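Local atomic coordinates of nicastrin (PDB entry 4R12), a protein that probably serves as an essential, putatively substrate-recruiting subunit of gamma-secretase, the complex that cleaves membrane proteins such as Notch within the membrane. Residues Y280-Y293 with D302-F316. Sequence-based numbering, arbitrary orientation.
With NAG (2-acetamido-2-deoxy-beta-D-glucopyranose), chain B.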
ATOM      1  N   TYR A 280      14.683   6.350  -0.266  1.00 28.85           N
ATOM      2  CA  TYR A 280      15.067   7.223  -1.374  1.00 29.50           C
ATOM      3  C   TYR A 280      15.001   8.688  -0.946  1.00 31.10           C
ATOM      4  O   TYR A 280      15.902   9.461  -1.239  1.00 30.96           O
ATOM      5  CB  TYR A 280      14.167   6.968  -2.584  1.00 27.95           C
ATOM      6  CG  TYR A 280      14.644   7.522  -3.916  1.00 29.63           C
ATOM      7  CD1 TYR A 280      14.474   8.867  -4.240  1.00 28.13           C
ATOM      8  CD2 TYR A 280      15.197   6.678  -4.883  1.00 30.11           C
ATOM      9  CE1 TYR A 280      14.879   9.367  -5.471  1.00 29.68           C
ATOM     10  CE2 TYR A 280      15.602   7.169  -6.115  1.00 31.51           C
ATOM     11  CZ  TYR A 280      15.440   8.513  -6.405  1.00 31.26           C
ATOM     12  OH  TYR A 280      15.821   9.004  -7.632  1.00 31.12           O
ATOM     13  N   PHE A 281      13.935   9.056  -0.238  1.00 31.04           N
ATOM     14  CA  PHE A 281      13.773  10.433   0.219  1.00 28.65           C
ATOM     15  C   PHE A 281      14.918  10.825   1.160  1.00 30.85           C
ATOM     16  O   PHE A 281      15.531  11.873   0.988  1.00 29.74           O
ATOM     17  CB  PHE A 281      12.410  10.615   0.909  1.00 28.54           C
ATOM     18  CG  PHE A 281      12.061  12.050   1.207  1.00 30.02           C
ATOM     19  CD1 PHE A 281      11.620  12.892   0.197  1.00 29.83           C
ATOM     20  CD2 PHE A 281      12.151  12.551   2.496  1.00 31.50           C
ATOM     21  CE1 PHE A 281      11.282  14.211   0.466  1.00 30.85           C
ATOM     22  CE2 PHE A 281      11.813  13.876   2.776  1.00 29.26           C
ATOM     23  CZ  PHE A 281      11.385  14.704   1.763  1.00 30.57           C
ATOM     24  N   ILE A 282      15.200   9.973   2.145  1.00 29.22           N
ATOM     25  CA  ILE A 282      16.311  10.211   3.081  1.00 29.91           C
ATOM     26  C   ILE A 282      17.650  10.323   2.347  1.00 33.22           C
ATOM     27  O   ILE A 282      18.451  11.220   2.623  1.00 34.51           O
ATOM     28  CB  ILE A 282      16.406   9.097   4.138  1.00 30.74           C
ATOM     29  CG1 ILE A 282      15.239   9.209   5.115  1.00 28.11           C
ATOM     30  CG2 ILE A 282      17.756   9.157   4.897  1.00 30.93           C
ATOM     31  CD1 ILE A 282      14.986   7.940   5.903  1.00 28.35           C
ATOM     32  N   ASN A 283      17.880   9.415   1.402  1.00 31.35           N
ATOM     33  CA  ASN A 283      19.096   9.472   0.601  1.00 33.00           C
ATOM     34  C   ASN A 283      19.242  10.820  -0.101  1.00 36.35           C
ATOM     35  O   ASN A 283      20.331  11.398  -0.129  1.00 36.03           O
ATOM     36  CB  ASN A 283      19.126   8.340  -0.425  1.00 33.84           C
ATOM     37  CG  ASN A 283      20.472   8.222  -1.110  1.00 36.31           C
ATOM     38  OD1 ASN A 283      21.485   8.022  -0.452  1.00 36.62           O
ATOM     39  ND2 ASN A 283      20.488   8.343  -2.435  1.00 34.22           N
ATOM     40  N   ASP A 284      18.143  11.332  -0.643  1.00 33.29           N
ATOM     41  CA  ASP A 284      18.185  12.619  -1.327  1.00 34.24           C
ATOM     42  C   ASP A 284      18.414  13.775  -0.354  1.00 35.97           C
ATOM     43  O   ASP A 284      19.163  14.708  -0.651  1.00 36.49           O
ATOM     44  CB  ASP A 284      16.901  12.844  -2.136  1.00 33.18           C
ATOM     45  CG  ASP A 284      16.965  12.192  -3.518  1.00 35.39           C
ATOM     46  OD1 ASP A 284      18.014  11.593  -3.841  1.00 33.31           O
ATOM     47  OD2 ASP A 284      15.982  12.293  -4.282  1.00 31.56           O
ATOM     48  N   LEU A 285      17.783  13.711   0.812  1.00 33.78           N
ATOM     49  CA  LEU A 285      18.003  14.732   1.830  1.00 35.60           C
ATOM     50  C   LEU A 285      19.480  14.863   2.219  1.00 37.63           C
ATOM     51  O   LEU A 285      19.968  15.961   2.460  1.00 37.17           O
ATOM     52  CB  LEU A 285      17.185  14.429   3.086  1.00 34.33           C
ATOM     53  CG  LEU A 285      15.672  14.537   2.951  1.00 32.78           C
ATOM     54  CD1 LEU A 285      15.032  14.348   4.314  1.00 30.87           C
ATOM     55  CD2 LEU A 285      15.297  15.888   2.339  1.00 32.56           C
ATOM     56  N   LEU A 286      20.174  13.734   2.288  1.00 36.12           N
ATOM     57  CA  LEU A 286      21.538  13.716   2.800  1.00 37.93           C
ATOM     58  C   LEU A 286      22.585  13.838   1.703  1.00 40.13           C
ATOM     59  O   LEU A 286      23.681  14.324   1.950  1.00 42.63           O
ATOM     60  CB  LEU A 286      21.783  12.437   3.594  1.00 38.31           C
ATOM     61  CG  LEU A 286      20.954  12.225   4.865  1.00 37.63           C
ATOM     62  CD1 LEU A 286      21.150  10.804   5.379  1.00 36.25           C
ATOM     63  CD2 LEU A 286      21.316  13.245   5.936  1.00 38.88           C
ATOM     64  N   ASN A 287      22.248  13.407   0.491  1.00 40.07           N
ATOM     65  CA  ASN A 287      23.264  13.219  -0.543  1.00 40.00           C
ATOM     66  C   ASN A 287      23.024  13.887  -1.890  1.00 41.85           C
ATOM     67  O   ASN A 287      23.935  13.947  -2.709  1.00 42.51           O
ATOM     68  CB  ASN A 287      23.458  11.722  -0.786  1.00 39.90           C
ATOM     69  CG  ASN A 287      23.908  10.998   0.453  1.00 42.59           C
ATOM     70  OD1 ASN A 287      24.741  11.503   1.207  1.00 46.50           O
ATOM     71  ND2 ASN A 287      23.346   9.818   0.690  1.00 41.54           N
ATOM     72  N   PHE A 288      21.818  14.380  -2.144  1.00 39.89           N
ATOM     73  CA  PHE A 288      21.520  14.833  -3.497  1.00 41.65           C
ATOM     74  C   PHE A 288      22.328  16.060  -3.898  1.00 42.94           C
ATOM     75  O   PHE A 288      22.425  17.035  -3.155  1.00 43.28           O
ATOM     76  CB  PHE A 288      20.030  15.131  -3.671  1.00 38.16           C
ATOM     77  CG  PHE A 288      19.667  15.553  -5.065  1.00 40.06           C
ATOM     78  CD1 PHE A 288      19.609  14.625  -6.086  1.00 38.65           C
ATOM     79  CD2 PHE A 288      19.394  16.881  -5.356  1.00 41.34           C
ATOM     80  CE1 PHE A 288      19.280  15.008  -7.375  1.00 41.25           C
ATOM     81  CE2 PHE A 288      19.060  17.273  -6.642  1.00 41.40           C
ATOM     82  CZ  PHE A 288      19.004  16.336  -7.652  1.00 41.67           C
ATOM     83  N   GLN A 289      22.910  15.992  -5.088  1.00 43.94           N
ATOM     84  CA  GLN A 289      23.521  17.154  -5.712  1.00 47.06           C
ATOM     85  C   GLN A 289      23.091  17.225  -7.175  1.00 45.44           C
ATOM     86  O   GLN A 289      23.238  16.257  -7.922  1.00 46.29           O
ATOM     87  CB  GLN A 289      25.046  17.090  -5.591  1.00 50.33           C
ATOM     88  CG  GLN A 289      25.666  18.403  -5.155  1.00 53.03           C
ATOM     89  CD  GLN A 289      27.042  18.219  -4.548  1.00 57.88           C
ATOM     90  OE1 GLN A 289      27.184  18.117  -3.330  1.00 62.07           O
ATOM     91  NE2 GLN A 289      28.064  18.171  -5.397  1.00 56.12           N
ATOM     92  N   CYS A 290      22.528  18.359  -7.579  1.00 47.12           N
ATOM     93  CA  CYS A 290      22.106  18.526  -8.965  1.00 48.91           C
ATOM     94  C   CYS A 290      23.239  19.101  -9.812  1.00 52.43           C
ATOM     95  O   CYS A 290      23.794  20.148  -9.484  1.00 54.08           O
ATOM     96  CB  CYS A 290      20.880  19.431  -9.056  1.00 49.06           C
ATOM     97  SG  CYS A 290      20.270  19.667 -10.746  1.00 51.03           S
ATOM     98  N   LYS A 291      23.573  18.417 -10.902  1.00 49.50           N
ATOM     99  CA  LYS A 291      24.628  18.875 -11.802  1.00 53.27           C
ATOM    100  C   LYS A 291      24.082  19.820 -12.877  1.00 53.80           C
ATOM    101  O   LYS A 291      24.728  20.808 -13.234  1.00 57.47           O
ATOM    102  CB  LYS A 291      25.325  17.678 -12.451  1.00 53.48           C
ATOM    103  CG  LYS A 291      25.968  16.731 -11.454  1.00 56.27           C
ATOM    104  CD  LYS A 291      26.393  15.429 -12.125  1.00 60.65           C
ATOM    105  CE  LYS A 291      25.188  14.684 -12.685  1.00 60.05           C
ATOM    106  NZ  LYS A 291      25.534  13.358 -13.290  1.00 60.87           N
ATOM    107  N   THR A 292      22.888  19.519 -13.383  1.00 53.90           N
ATOM    108  CA  THR A 292      22.254  20.351 -14.401  1.00 54.54           C
ATOM    109  C   THR A 292      20.806  20.694 -14.044  1.00 51.59           C
ATOM    110  O   THR A 292      19.944  19.812 -13.981  1.00 49.84           O
ATOM    111  CB  THR A 292      22.279  19.661 -15.777  1.00 54.15           C
ATOM    112  OG1 THR A 292      23.610  19.212 -16.064  1.00 55.27           O
ATOM    113  CG2 THR A 292      21.816  20.618 -16.869  1.00 54.42           C
ATOM    114  N   TYR A 293      20.548  21.981 -13.814  1.00 53.59           N
ATOM    115  CA  TYR A 293      19.210  22.474 -13.490  1.00 53.84           C
ATOM    116  C   TYR A 293      18.400  22.828 -14.741  1.00 54.20           C
ATOM    117  O   TYR A 293      18.963  23.060 -15.810  1.00 55.99           O
ATOM    118  CB  TYR A 293      19.302  23.711 -12.593  1.00 55.02           C
ATOM    119  CG  TYR A 293      19.828  23.475 -11.195  1.00 56.57           C
ATOM    120  CD1 TYR A 293      21.189  23.376 -10.946  1.00 57.17           C
ATOM    121  CD2 TYR A 293      18.959  23.389 -10.116  1.00 56.10           C
ATOM    122  CE1 TYR A 293      21.667  23.174  -9.662  1.00 56.98           C
ATOM    123  CE2 TYR A 293      19.429  23.188  -8.832  1.00 54.18           C
ATOM    124  CZ  TYR A 293      20.780  23.084  -8.610  1.00 55.76           C
ATOM    125  OH  TYR A 293      21.240  22.884  -7.327  1.00 54.90           O
ATOM    126  N   ASP A 302      19.783  16.575 -14.473  1.00 47.72           N
ATOM    127  CA  ASP A 302      20.774  15.538 -14.236  1.00 50.68           C
ATOM    128  C   ASP A 302      21.398  15.649 -12.846  1.00 49.84           C
ATOM    129  O   ASP A 302      22.096  16.617 -12.557  1.00 50.84           O
ATOM    130  CB  ASP A 302      21.863  15.606 -15.307  1.00 53.93           C
ATOM    131  CG  ASP A 302      22.868  14.496 -15.172  1.00 56.19           C
ATOM    132  OD1 ASP A 302      22.500  13.437 -14.617  1.00 54.13           O
ATOM    133  OD2 ASP A 302      24.024  14.680 -15.614  1.00 60.14           O
ATOM    134  N   PRO A 303      21.126  14.669 -11.965  1.00 49.88           N
ATOM    135  CA  PRO A 303      20.203  13.550 -12.193  1.00 48.53           C
ATOM    136  C   PRO A 303      18.753  14.025 -12.152  1.00 46.38           C
ATOM    137  O   PRO A 303      18.466  15.033 -11.518  1.00 44.53           O
ATOM    138  CB  PRO A 303      20.505  12.594 -11.038  1.00 46.32           C
ATOM    139  CG  PRO A 303      21.048  13.469  -9.960  1.00 47.61           C
ATOM    140  CD  PRO A 303      21.743  14.619 -10.627  1.00 49.48           C
ATOM    141  N   PRO A 304      17.855  13.320 -12.846  1.00 45.44           N
ATOM    142  CA  PRO A 304      16.485  13.824 -12.973  1.00 44.29           C
ATOM    143  C   PRO A 304      15.704  13.816 -11.662  1.00 38.91           C
ATOM    144  O   PRO A 304      15.607  12.794 -10.987  1.00 37.71           O
ATOM    145  CB  PRO A 304      15.850  12.875 -13.996  1.00 43.43           C
ATOM    146  CG  PRO A 304      16.737  11.684 -14.040  1.00 43.47           C
ATOM    147  CD  PRO A 304      18.105  12.143 -13.692  1.00 45.75           C
ATOM    148  N   ARG A 305      15.185  14.990 -11.310  1.00 39.62           N
ATOM    149  CA  ARG A 305      14.187  15.155 -10.256  1.00 37.47           C
ATOM    150  C   ARG A 305      13.148  16.161 -10.740  1.00 37.78           C
ATOM    151  O   ARG A 305      13.482  17.277 -11.156  1.00 37.10           O
ATOM    152  CB  ARG A 305      14.821  15.638  -8.953  1.00 38.44           C
ATOM    153  CG  ARG A 305      15.901  14.724  -8.394  1.00 37.50           C
ATOM    154  CD  ARG A 305      15.332  13.417  -7.851  1.00 36.28           C
ATOM    155  NE  ARG A 305      16.340  12.700  -7.074  1.00 36.54           N
ATOM    156  CZ  ARG A 305      17.232  11.866  -7.602  1.00 37.72           C
ATOM    157  NH1 ARG A 305      17.233  11.639  -8.912  1.00 36.09           N
ATOM    158  NH2 ARG A 305      18.126  11.266  -6.827  1.00 37.04           N
ATOM    159  N   ALA A 306      11.884  15.775 -10.679  1.00 37.93           N
ATOM    160  CA  ALA A 306      10.818  16.620 -11.198  1.00 37.95           C
ATOM    161  C   ALA A 306      10.468  17.784 -10.260  1.00 37.22           C
ATOM    162  O   ALA A 306       9.711  18.680 -10.633  1.00 38.36           O
ATOM    163  CB  ALA A 306       9.584  15.771 -11.469  1.00 36.65           C
ATOM    164  N   ASP A 307      11.017  17.773  -9.051  1.00 36.48           N
ATOM    165  CA  ASP A 307      10.644  18.764  -8.036  1.00 37.18           C
ATOM    166  C   ASP A 307      11.750  18.882  -6.987  1.00 37.09           C
ATOM    167  O   ASP A 307      12.095  17.900  -6.328  1.00 35.85           O
ATOM    168  CB  ASP A 307       9.310  18.370  -7.385  1.00 35.48           C
ATOM    169  CG  ASP A 307       8.682  19.496  -6.573  1.00 37.30           C
ATOM    170  OD1 ASP A 307       9.398  20.438  -6.171  1.00 37.49           O
ATOM    171  OD2 ASP A 307       7.457  19.423  -6.327  1.00 36.10           O
ATOM    172  N   LEU A 308      12.305  20.084  -6.829  1.00 36.89           N
ATOM    173  CA  LEU A 308      13.468  20.275  -5.960  1.00 38.61           C
ATOM    174  C   LEU A 308      13.125  20.889  -4.596  1.00 37.55           C
ATOM    175  O   LEU A 308      14.022  21.295  -3.859  1.00 36.96           O
ATOM    176  CB  LEU A 308      14.512  21.148  -6.670  1.00 40.15           C
ATOM    177  CG  LEU A 308      15.239  20.507  -7.854  1.00 41.38           C
ATOM    178  CD1 LEU A 308      16.116  21.520  -8.575  1.00 46.04           C
ATOM    179  CD2 LEU A 308      16.062  19.321  -7.388  1.00 40.21           C
ATOM    180  N   ALA A 309      11.838  20.939  -4.257  1.00 37.62           N
ATOM    181  CA  ALA A 309      11.414  21.545  -2.999  1.00 36.04           C
ATOM    182  C   ALA A 309      12.099  20.893  -1.804  1.00 34.62           C
ATOM    183  O   ALA A 309      12.466  21.571  -0.844  1.00 36.13           O
ATOM    184  CB  ALA A 309       9.899  21.458  -2.846  1.00 35.13           C
ATOM    185  N   PHE A 310      12.282  19.579  -1.876  1.00 33.89           N
ATOM    186  CA  PHE A 310      12.926  18.840  -0.791  1.00 36.10           C
ATOM    187  C   PHE A 310      14.324  19.385  -0.505  1.00 37.23           C
ATOM    188  O   PHE A 310      14.750  19.460   0.645  1.00 37.11           O
ATOM    189  CB  PHE A 310      13.004  17.332  -1.112  1.00 32.34           C
ATOM    190  CG  PHE A 310      14.009  16.980  -2.183  1.00 34.81           C
ATOM    191  CD1 PHE A 310      15.328  16.695  -1.857  1.00 34.44           C
ATOM    192  CD2 PHE A 310      13.629  16.924  -3.519  1.00 33.73           C
ATOM    193  CE1 PHE A 310      16.256  16.377  -2.844  1.00 35.77           C
ATOM    194  CE2 PHE A 310      14.542  16.602  -4.509  1.00 35.35           C
ATOM    195  CZ  PHE A 310      15.858  16.325  -4.173  1.00 36.97           C
ATOM    196  N   GLN A 311      15.037  19.761  -1.560  1.00 35.27           N
ATOM    197  CA  GLN A 311      16.401  20.259  -1.403  1.00 39.01           C
ATOM    198  C   GLN A 311      16.367  21.680  -0.879  1.00 39.13           C
ATOM    199  O   GLN A 311      17.154  22.060  -0.015  1.00 40.64           O
ATOM    200  CB  GLN A 311      17.167  20.208  -2.727  1.00 39.38           C
ATOM    201  CG  GLN A 311      18.621  20.664  -2.603  1.00 44.53           C
ATOM    202  CD  GLN A 311      19.321  20.762  -3.945  1.00 45.79           C
ATOM    203  OE1 GLN A 311      18.838  21.430  -4.866  1.00 48.41           O
ATOM    204  NE2 GLN A 311      20.462  20.098  -4.065  1.00 44.90           N
ATOM    205  N   THR A 312      15.432  22.457  -1.412  1.00 36.59           N
ATOM    206  CA  THR A 312      15.278  23.853  -1.045  1.00 38.02           C
ATOM    207  C   THR A 312      14.860  24.050   0.415  1.00 40.79           C
ATOM    208  O   THR A 312      15.336  24.965   1.086  1.00 40.81           O
ATOM    209  CB  THR A 312      14.235  24.535  -1.963  1.00 39.28           C
ATOM    210  OG1 THR A 312      14.617  24.366  -3.334  1.00 40.14           O
ATOM    211  CG2 THR A 312      14.112  26.016  -1.649  1.00 42.77           C
ATOM    212  N   GLN A 313      13.987  23.182   0.914  1.00 37.03           N
ATOM    213  CA  GLN A 313      13.299  23.454   2.173  1.00 36.05           C
ATOM    214  C   GLN A 313      13.577  22.507   3.333  1.00 35.46           C
ATOM    215  O   GLN A 313      13.381  22.879   4.501  1.00 35.03           O
ATOM    216  CB  GLN A 313      11.786  23.455   1.940  1.00 34.85           C
ATOM    217  CG  GLN A 313      11.300  24.445   0.909  1.00 38.84           C
ATOM    218  CD  GLN A 313       9.790  24.466   0.832  1.00 37.01           C
ATOM    219  OE1 GLN A 313       9.113  24.571   1.854  1.00 35.30           O
ATOM    220  NE2 GLN A 313       9.253  24.354  -0.380  1.00 37.10           N
ATOM    221  N   ILE A 314      13.972  21.280   3.039  1.00 35.70           N
ATOM    222  CA  ILE A 314      14.049  20.292   4.102  1.00 35.45           C
ATOM    223  C   ILE A 314      15.488  19.980   4.464  1.00 36.79           C
ATOM    224  O   ILE A 314      16.289  19.517   3.650  1.00 37.15           O
ATOM    225  CB  ILE A 314      13.300  18.983   3.739  1.00 33.43           C
ATOM    226  CG1 ILE A 314      11.805  19.275   3.553  1.00 33.89           C
ATOM    227  CG2 ILE A 314      13.467  17.938   4.851  1.00 30.81           C
ATOM    228  CD1 ILE A 314      10.994  18.063   3.150  1.00 32.46           C
ATOM    229  N   ASN A 315      15.854  20.286   5.696  1.00 40.27           N
ATOM    230  CA  ASN A 315      17.143  19.934   6.272  1.00 38.68           C
ATOM    231  C   ASN A 315      16.973  18.725   7.159  1.00 36.43           C
ATOM    232  O   ASN A 315      16.290  18.794   8.116  1.00 37.90           O
ATOM    233  CB  ASN A 315      17.676  21.112   7.071  1.00 43.51           C
ATOM    234  CG  ASN A 315      19.030  20.856   7.692  1.00 44.48           C
ATOM    235  OD1 ASN A 315      19.442  19.743   7.855  1.00 42.29           O
ATOM    236  ND2 ASN A 315      19.704  21.913   8.053  1.00 48.16           N
ATOM    237  N   PHE A 316      17.583  17.614   6.803  1.00 34.20           N
ATOM    238  CA  PHE A 316      17.424  16.389   7.539  1.00 36.74           C
ATOM    239  C   PHE A 316      17.633  16.579   9.015  1.00 37.85           C
ATOM    240  O   PHE A 316      16.891  16.095   9.802  1.00 35.64           O
ATOM    241  CB  PHE A 316      18.357  15.302   7.031  1.00 36.55           C
ATOM    242  CG  PHE A 316      18.209  13.992   7.740  1.00 37.61           C
ATOM    243  CD1 PHE A 316      17.293  13.084   7.334  1.00 36.20           C
ATOM    244  CD2 PHE A 316      19.006  13.670   8.795  1.00 37.67           C
ATOM    245  CE1 PHE A 316      17.151  11.886   7.968  1.00 35.64           C
ATOM    246  CE2 PHE A 316      18.892  12.476   9.427  1.00 37.14           C
ATOM    247  CZ  PHE A 316      17.956  11.575   9.017  1.00 39.00           C
TER
HETATM  248  C1  NAG B   1      20.771  21.892   9.019  1.00 59.23           C
HETATM  249  C2  NAG B   1      21.730  22.990   8.649  1.00 60.53           C
HETATM  250  C3  NAG B   1      22.830  23.190   9.665  1.00 61.73           C
HETATM  251  C4  NAG B   1      22.467  22.883  11.095  1.00 61.58           C
HETATM  252  C5  NAG B   1      21.377  21.840  11.234  1.00 60.22           C
HETATM  253  C6  NAG B   1      20.802  21.765  12.618  1.00 60.07           C
HETATM  254  C7  NAG B   1      22.457  23.559   6.464  1.00 60.84           C
HETATM  255  C8  NAG B   1      22.768  23.014   5.116  1.00 60.64           C
HETATM  256  N2  NAG B   1      22.379  22.671   7.419  1.00 60.64           N
HETATM  257  O3  NAG B   1      23.292  24.530   9.599  1.00 62.90           O
HETATM  258  O4  NAG B   1      23.662  22.274  11.508  1.00 62.64           O
HETATM  259  O5  NAG B   1      20.346  22.141  10.331  1.00 59.27           O
HETATM  260  O6  NAG B   1      20.246  23.011  12.969  1.00 60.55           O
HETATM  261  O7  NAG B   1      22.295  24.723   6.657  1.00 61.37           O
HETATM  262  O   HOH W   1      22.449  20.446  -5.766  1.00 49.55           O
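Arg305 grips the carboxylate of Asp284 side-on with two nitrogens. Arg305 NE meets Asp284 OD2 at 2.8 Å. Arg305 NH2 meets Asp284 OD1 at 3.0 Å in a nearly straight bond (173°). Both oxygens are met syn. Asp284 OD2 also bonds His546. Tyr280 OH, hydrogen-bonded to Asn547, lies over one guanidinium face without bonding it, 3.2 Å from Arg305 CZ. The Phe288 ring lies over the opposite face. Arg305 NH1 turns back to Pro304 O, which helps fix the rotation of the group. A leucine in place of Arg305 would probably leave the Asp284 carboxylate without its two-nitrogen partner, with His546 still bonded to OD2.

Asp302 O accepts from both Lys291 N and Thr292 N, and Asp302 N returns a bond to Thr292 O. This is a classic beta bulge. Lys291 NZ adds a salt bridge to Asp302 OD2 at 3.1 Å, with weak hydrogen bonds.

Phe288 CG is anti to the backbone N (chi1 -178°), which carries the ring in among Pro303, Leu308 and Phe310. The edge of Phe310 meets the Phe288 face in an offset edge-to-face pair. Leu285 CD2 rests on Ile314 CG2 at 3.7 Å, and Leu286 lies over a face of Phe316. Next to Phe316, Asn315 carries an N-linked glycan.

A bulged loop, closed by the Cys290-Cys300 disulfide, thus joins the end of helix 276-287 to the short helix 309-313. The axes of residues 280-287 and 309-313 cross at -47°. Both lie in the nicastrin large lobe, which by sequence belongs to the M28 zinc-aminopeptidase-like family.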